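Local coordinates for acyl-coenzyme A oxidase acox-1.1 (Caenorhabditis elegans, PDB 5K3I), which catalyses the first step of peroxisomal beta-oxidation, using FAD and oxygen to desaturate fatty acyl-CoA side chains and releasing hydrogen peroxide, at residues Q340-F345 with F602-I607; V439-L444 with E530-S535. The protein carries 1 engineered substitution. All blocks are in the same frame, centred on the assembly; numbering follows the deposited sequence.

Contact 1 of 2, residues Q340-F345 with F602-I607. With FAD (flavin-adenine dinucleotide), chain M.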
# COMPACT_ATOMS: atom_id res chain seq x y z
N GLN A 340 -15.70 -2.33 11.17
CA GLN A 340 -14.60 -3.28 11.28
C GLN A 340 -14.92 -4.57 10.53
O GLN A 340 -14.09 -5.07 9.77
CB GLN A 340 -14.30 -3.54 12.75
CG GLN A 340 -13.11 -4.46 13.00
CD GLN A 340 -11.78 -3.71 13.05
OE1 GLN A 340 -11.70 -2.54 12.68
NE2 GLN A 340 -10.73 -4.39 13.51
N GLN A 341 -16.12 -5.10 10.73
CA GLN A 341 -16.54 -6.27 9.97
C GLN A 341 -16.52 -5.96 8.47
O GLN A 341 -16.08 -6.78 7.66
CB GLN A 341 -17.92 -6.72 10.43
CG GLN A 341 -17.93 -7.26 11.85
CD GLN A 341 -19.32 -7.66 12.32
OE1 GLN A 341 -20.26 -7.71 11.53
NE2 GLN A 341 -19.46 -7.94 13.61
N HIS A 342 -16.97 -4.77 8.09
CA HIS A 342 -17.00 -4.35 6.69
C HIS A 342 -15.61 -4.22 6.08
O HIS A 342 -15.44 -4.45 4.88
CB HIS A 342 -17.75 -3.02 6.58
CG HIS A 342 -17.71 -2.40 5.22
ND1 HIS A 342 -18.55 -2.79 4.19
CD2 HIS A 342 -16.97 -1.38 4.73
CE1 HIS A 342 -18.31 -2.05 3.13
NE2 HIS A 342 -17.36 -1.18 3.43
N ARG A 343 -14.62 -3.86 6.87
CA ARG A 343 -13.26 -3.71 6.35
C ARG A 343 -12.44 -5.01 6.37
O ARG A 343 -11.36 -5.05 5.78
CB ARG A 343 -12.55 -2.55 7.07
CG ARG A 343 -11.89 -2.83 8.39
CD ARG A 343 -11.38 -1.53 9.03
NE ARG A 343 -10.55 -0.74 8.12
CZ ARG A 343 -9.75 0.25 8.49
NH1 ARG A 343 -9.62 0.57 9.77
NH2 ARG A 343 -9.02 0.89 7.58
N LEU A 344 -12.96 -6.09 6.96
CA LEU A 344 -12.28 -7.38 6.97
C LEU A 344 -13.01 -8.45 6.17
O LEU A 344 -12.42 -9.05 5.26
CB LEU A 344 -12.11 -7.88 8.43
CG LEU A 344 -11.22 -7.16 9.44
CD1 LEU A 344 -11.49 -7.70 10.83
CD2 LEU A 344 -9.82 -7.52 9.06
N PHE A 345 -14.28 -8.71 6.49
CA PHE A 345 -14.96 -9.91 6.00
C PHE A 345 -15.03 -9.99 4.48
O PHE A 345 -14.92 -11.11 3.94
CB PHE A 345 -16.37 -9.99 6.58
CG PHE A 345 -16.41 -10.12 8.08
CD1 PHE A 345 -15.24 -10.29 8.82
CD2 PHE A 345 -17.62 -10.12 8.76
CE1 PHE A 345 -15.28 -10.42 10.19
CE2 PHE A 345 -17.67 -10.26 10.13
CZ PHE A 345 -16.49 -10.41 10.85
N PHE A 602 -26.24 -7.45 6.09
CA PHE A 602 -26.77 -8.67 6.69
C PHE A 602 -25.72 -9.77 6.72
O PHE A 602 -25.48 -10.39 7.76
CB PHE A 602 -28.01 -9.14 5.92
CG PHE A 602 -28.52 -10.47 6.38
CD1 PHE A 602 -29.37 -10.56 7.48
CD2 PHE A 602 -28.15 -11.63 5.72
CE1 PHE A 602 -29.84 -11.79 7.90
CE2 PHE A 602 -28.61 -12.86 6.14
CZ PHE A 602 -29.46 -12.95 7.23
N TYR A 603 -25.09 -10.04 5.58
CA TYR A 603 -24.11 -11.11 5.53
C TYR A 603 -22.83 -10.80 6.29
O TYR A 603 -22.12 -11.73 6.66
CB TYR A 603 -23.83 -11.45 4.08
CG TYR A 603 -24.90 -12.35 3.50
CD1 TYR A 603 -24.96 -13.68 3.89
CD2 TYR A 603 -25.84 -11.88 2.59
CE1 TYR A 603 -25.91 -14.52 3.40
CE2 TYR A 603 -26.81 -12.73 2.09
CZ TYR A 603 -26.84 -14.05 2.50
OH TYR A 603 -27.76 -14.95 2.02
N LEU A 604 -22.51 -9.53 6.53
CA LEU A 604 -21.45 -9.22 7.49
C LEU A 604 -21.76 -9.84 8.83
O LEU A 604 -20.92 -10.52 9.43
CB LEU A 604 -21.30 -7.71 7.66
CG LEU A 604 -20.70 -6.82 6.57
CD1 LEU A 604 -20.57 -5.41 7.11
CD2 LEU A 604 -19.37 -7.37 6.12
N GLN A 605 -22.98 -9.62 9.32
CA GLN A 605 -23.37 -10.06 10.65
C GLN A 605 -23.59 -11.57 10.67
O GLN A 605 -23.28 -12.23 11.67
CB GLN A 605 -24.59 -9.25 11.08
CG GLN A 605 -25.61 -9.86 12.03
CD GLN A 605 -26.51 -10.89 11.38
OE1 GLN A 605 -26.79 -10.83 10.19
NE2 GLN A 605 -27.00 -11.83 12.19
N LYS A 606 -24.10 -12.13 9.57
CA LYS A 606 -24.17 -13.58 9.42
C LYS A 606 -22.80 -14.25 9.49
O LYS A 606 -22.63 -15.28 10.16
CB LYS A 606 -24.85 -13.92 8.09
CG LYS A 606 -25.18 -15.38 7.92
CD LYS A 606 -26.42 -15.75 8.70
CE LYS A 606 -26.40 -17.20 9.14
NZ LYS A 606 -26.07 -18.12 8.02
N ILE A 607 -21.80 -13.69 8.81
CA ILE A 607 -20.49 -14.33 8.73
C ILE A 607 -19.73 -14.27 10.04
O ILE A 607 -18.97 -15.20 10.36
CB ILE A 607 -19.68 -13.71 7.57
CG1 ILE A 607 -20.24 -14.18 6.22
CG2 ILE A 607 -18.20 -14.05 7.68
CD1 ILE A 607 -19.84 -15.60 5.86
PA FAD M . -7.83 1.12 17.45
O1A FAD M . -9.01 1.65 18.21
O2A FAD M . -7.19 0.08 18.34
O5B FAD M . -8.31 0.48 16.01
C5B FAD M . -8.41 -0.90 15.80
C4B FAD M . -9.69 -1.03 14.92
O4B FAD M . -10.74 -0.79 15.67
C3B FAD M . -9.68 0.09 13.87
O3B FAD M . -10.06 -0.42 12.67
C2B FAD M . -10.73 1.13 14.31
O2B FAD M . -11.37 1.82 13.13
C1B FAD M . -11.59 0.39 14.93
N9A FAD M . -12.31 1.17 15.90
C8A FAD M . -11.82 1.67 17.05
N7A FAD M . -12.78 2.35 17.65
C5A FAD M . -13.90 2.29 16.86
C6A FAD M . -15.17 2.82 17.00
N6A FAD M . -15.88 3.62 17.95
N1A FAD M . -16.09 2.60 16.06
C2A FAD M . -15.75 1.85 14.98
N3A FAD M . -14.52 1.33 14.83
C4A FAD M . -13.59 1.55 15.78
N1 FAD M . 0.15 8.55 20.05
C2 FAD M . 0.63 9.74 20.79
O2 FAD M . 0.12 10.01 21.85
N3 FAD M . 1.75 10.57 20.27
C4 FAD M . 2.32 10.18 19.00
O4 FAD M . 3.19 10.76 18.50
C4X FAD M . 1.81 8.99 18.27
N5 FAD M . 2.46 8.70 17.03
C5X FAD M . 2.01 7.54 16.25
C6 FAD M . 2.67 7.30 15.04
C7 FAD M . 2.28 6.21 14.27
C7M FAD M . 3.21 6.25 13.04
C8 FAD M . 1.24 5.37 14.69
C8M FAD M . 0.81 4.18 13.85
C9 FAD M . 0.59 5.62 15.90
C9A FAD M . 0.98 6.72 16.69
N10 FAD M . 0.30 7.02 18.00
C10 FAD M . 0.75 8.18 18.77
C1' FAD M . -0.80 6.16 18.45
C2' FAD M . -2.04 6.63 17.69
O2' FAD M . -2.47 7.85 18.22
C3' FAD M . -3.15 5.58 17.70
O3' FAD M . -2.61 4.42 17.17
C4' FAD M . -4.24 6.13 16.79
O4' FAD M . -4.80 7.25 17.39
C5' FAD M . -5.34 5.08 16.58
O5' FAD M . -5.82 4.71 17.86
P FAD M . -5.79 3.07 18.19
O1P FAD M . -4.40 2.55 18.00
O2P FAD M . -6.21 2.72 19.59
O3P FAD M . -6.76 2.33 17.08
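L604 packs on Q341, H342 and F345 in a buried, near-perpendicular helix-helix crossing of the all-helical C-terminal part of the acyl-CoA oxidase fold. Helix 338-370 carries 340-345 and helix 590-616 carries 602-607; the local axes cross at 81°. L604 CG sits beside the backbone N (chi1 -71°), which sends both methyls toward the other helix: CD1 rests 3.7 Å from H342 CB, and CD2 lies 4.0 Å from F345 CB. The extended chain of Q341 brings OE1 against L604 CB and the L604 carbonyl, while its NE2 hydrogen-bonds to L335 O; L569 of helix 557-577 also covers L604 and F345. Helix 590-616 thus packs against one side of 340-345 while Q340 and R343 reach a cofactor site from another. There, the 3'-hydroxyl of the FAD adenosine ribose is gripped twice: O3B donates to Q340 OE1 at 2.7 Å and accepts, in the plane of the guanidinium, from R343 NH1 at 3.1 Å (angle 140°). Q340 NE2 is held in turn by S317 and the carbonyl of A408, which fixes the rotation of its amide. Putting an alanine at Q340 would probably leave O3B without its acceptor and the S317 hydroxyl and A408 carbonyl without the amide that binds them. H342 points elsewhere, its NE2 bonding to a bound ATP. Back at the crossing, the F345 ring has the CA of Q341 above one face, 4.0 Å from its plane, and turns its edge to the other helix, CE2 lying 3.3 Å from L604 O, near the ring plane.

Contact 2 of 2, residues V439-L444 with E530-S535. With ATP (adenosine-5'-triphosphate), chain J.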
# COMPACT_ATOMS: atom_id res chain seq x y z
N VAL A 439 -0.37 -3.71 -18.41
CA VAL A 439 -0.07 -4.38 -19.67
C VAL A 439 -0.82 -5.70 -19.77
O VAL A 439 -1.30 -6.08 -20.84
CB VAL A 439 1.45 -4.56 -19.83
CG1 VAL A 439 1.77 -5.27 -21.14
CG2 VAL A 439 2.15 -3.22 -19.75
N MET A 440 -0.93 -6.42 -18.65
CA MET A 440 -1.61 -7.71 -18.68
C MET A 440 -3.12 -7.54 -18.83
O MET A 440 -3.78 -8.39 -19.43
CB MET A 440 -1.27 -8.51 -17.44
CG MET A 440 0.21 -8.85 -17.34
SD MET A 440 0.79 -9.81 -18.74
CE MET A 440 1.76 -8.60 -19.64
N LEU A 441 -3.68 -6.46 -18.29
CA LEU A 441 -5.09 -6.16 -18.53
C LEU A 441 -5.36 -5.84 -20.00
O LEU A 441 -6.40 -6.24 -20.55
CB LEU A 441 -5.57 -5.01 -17.64
CG LEU A 441 -5.74 -5.31 -16.14
CD1 LEU A 441 -6.11 -4.06 -15.37
CD2 LEU A 441 -6.79 -6.40 -15.94
N LEU A 442 -4.44 -5.13 -20.66
CA LEU A 442 -4.61 -4.87 -22.09
C LEU A 442 -4.35 -6.12 -22.93
O LEU A 442 -4.94 -6.26 -24.01
CB LEU A 442 -3.69 -3.75 -22.56
CG LEU A 442 -4.02 -2.36 -22.01
CD1 LEU A 442 -2.87 -1.42 -22.29
CD2 LEU A 442 -5.29 -1.87 -22.65
N GLN A 443 -3.48 -7.02 -22.46
CA GLN A 443 -3.31 -8.32 -23.12
C GLN A 443 -4.62 -9.09 -23.16
O GLN A 443 -4.99 -9.66 -24.19
CB GLN A 443 -2.21 -9.14 -22.43
CG GLN A 443 -1.41 -10.11 -23.32
CD GLN A 443 -0.68 -9.46 -24.48
OE1 GLN A 443 -0.61 -8.24 -24.60
NE2 GLN A 443 -0.14 -10.29 -25.37
N LEU A 444 -5.33 -9.12 -22.04
CA LEU A 444 -6.67 -9.72 -22.03
C LEU A 444 -7.63 -8.95 -22.94
O LEU A 444 -8.46 -9.56 -23.62
CB LEU A 444 -7.21 -9.78 -20.60
CG LEU A 444 -8.70 -10.09 -20.43
CD1 LEU A 444 -9.10 -11.42 -21.08
CD2 LEU A 444 -9.10 -10.08 -18.95
N GLU A 530 -10.63 2.58 -21.15
CA GLU A 530 -11.91 1.92 -21.32
C GLU A 530 -11.77 0.42 -21.49
O GLU A 530 -12.52 -0.36 -20.88
CB GLU A 530 -12.63 2.53 -22.52
CG GLU A 530 -13.20 3.92 -22.23
CD GLU A 530 -14.35 3.90 -21.24
OE1 GLU A 530 -15.28 3.09 -21.43
OE2 GLU A 530 -14.33 4.67 -20.26
N LEU A 531 -10.84 -0.01 -22.35
CA LEU A 531 -10.64 -1.44 -22.57
C LEU A 531 -10.22 -2.18 -21.30
O LEU A 531 -10.66 -3.31 -21.08
CB LEU A 531 -9.61 -1.68 -23.69
CG LEU A 531 -10.10 -1.32 -25.09
CD1 LEU A 531 -8.94 -1.14 -26.07
CD2 LEU A 531 -11.08 -2.38 -25.58
N ASN A 532 -9.39 -1.57 -20.46
CA ASN A 532 -9.05 -2.23 -19.20
C ASN A 532 -10.24 -2.30 -18.26
O ASN A 532 -10.27 -3.16 -17.38
CB ASN A 532 -7.87 -1.53 -18.53
CG ASN A 532 -6.54 -2.01 -19.07
OD1 ASN A 532 -6.48 -2.95 -19.86
ND2 ASN A 532 -5.45 -1.37 -18.65
N ARG A 533 -11.22 -1.40 -18.41
CA ARG A 533 -12.46 -1.53 -17.64
C ARG A 533 -13.18 -2.82 -18.00
O ARG A 533 -13.75 -3.48 -17.13
CB ARG A 533 -13.38 -0.34 -17.89
CG ARG A 533 -12.70 0.96 -17.64
CD ARG A 533 -13.64 2.12 -17.64
NE ARG A 533 -13.42 2.82 -16.37
CZ ARG A 533 -12.87 4.02 -16.25
NH1 ARG A 533 -12.57 4.72 -17.34
NH2 ARG A 533 -12.68 4.56 -15.06
N ALA A 534 -13.14 -3.20 -19.28
CA ALA A 534 -13.76 -4.45 -19.73
C ALA A 534 -13.03 -5.67 -19.18
O ALA A 534 -13.64 -6.56 -18.57
CB ALA A 534 -13.80 -4.49 -21.26
N SER A 535 -11.71 -5.75 -19.40
CA SER A 535 -10.86 -6.78 -18.82
C SER A 535 -11.18 -7.02 -17.35
O SER A 535 -11.37 -8.16 -16.91
CB SER A 535 -9.40 -6.36 -18.99
OG SER A 535 -9.01 -6.35 -20.34
PG ATP J . -13.91 1.20 -12.23
O1G ATP J . -14.14 0.90 -13.69
O2G ATP J . -14.83 0.64 -11.16
O3G ATP J . -13.54 2.65 -12.00
PB ATP J . -11.30 1.05 -11.16
O1B ATP J . -11.72 2.30 -10.45
O2B ATP J . -10.70 -0.03 -10.30
O3B ATP J . -12.55 0.39 -11.96
PA ATP J . -10.01 2.83 -13.02
O1A ATP J . -11.03 3.81 -12.52
O2A ATP J . -9.97 2.65 -14.52
O3A ATP J . -10.20 1.39 -12.29
O5' ATP J . -8.60 3.31 -12.42
C5' ATP J . -8.50 3.74 -11.06
C4' ATP J . -7.05 3.68 -10.59
O4' ATP J . -6.74 2.41 -10.02
C3' ATP J . -6.13 3.87 -11.78
O3' ATP J . -5.03 4.66 -11.35
C2' ATP J . -5.58 2.50 -12.08
O2' ATP J . -4.22 2.59 -12.48
C1' ATP J . -5.66 1.78 -10.74
N9 ATP J . -5.84 0.34 -11.03
C8 ATP J . -6.96 -0.22 -11.52
N7 ATP J . -6.79 -1.56 -11.69
C5 ATP J . -5.53 -1.86 -11.31
C6 ATP J . -4.71 -3.09 -11.24
N6 ATP J . -5.23 -4.28 -11.62
N1 ATP J . -3.44 -2.97 -10.78
C2 ATP J . -2.92 -1.79 -10.40
N3 ATP J . -3.62 -0.64 -10.44
C4 ATP J . -4.91 -0.60 -10.88
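S535, N532 and L441 give up most surface where helices 437-456 and 520-553 cross at 78°, wholly buried. L441 and N532 face each other most closely along the backbones, with CA atoms 5.6 Å apart. The side chain of N532 presses against L441, its CG 3.5 Å from L441 CB, and the side chain of L442 crosses it at about a right angle. One turn on, S535 supplies the polar link: OG donates to L441 O at 2.6 Å, tilted out of the carbonyl plane. A chi1 of -66° puts OG beside its own backbone N, where it can reach that carbonyl. L444 CD2 packs 3.7 Å from S535 CB, while L441 CD1 lies 3.9 Å from ATP N6. From the far side of the second segment R533 reaches the phosphates: R533 NE makes a weak but nearly straight bond to ATP O1G (3.4 Å, 169°), and ATP O2A sits over one guanidinium face. E530 holds R533 by a weak salt bridge and bonds Y601 of the second subunit. The serine-to-carbonyl bond ties two helices that each touch the nucleotide, so fixing their spacing probably also fixes that of the adenine and phosphate contacts.

Both contacts are near-perpendicular crossings of buried helices, and each joins a helix of the C-alpha1 region to one of the helical region that follows it, though they share no helix. Contact 1 lies farther from the chain centre, has one exposed residue, Q605, at its margin, and is held by apolar packing; contact 2 is entirely buried and has a side-chain hydrogen bond across it. Within one chain their centres are about 31 Å apart and they do not touch. The dimer appears to bring each near the other's counterpart: H342 of contact 1 packs on V529 of the second subunit and N532 of contact 2 on T339 of the second subunit, in keeping with nucleotide sites shared between the partners.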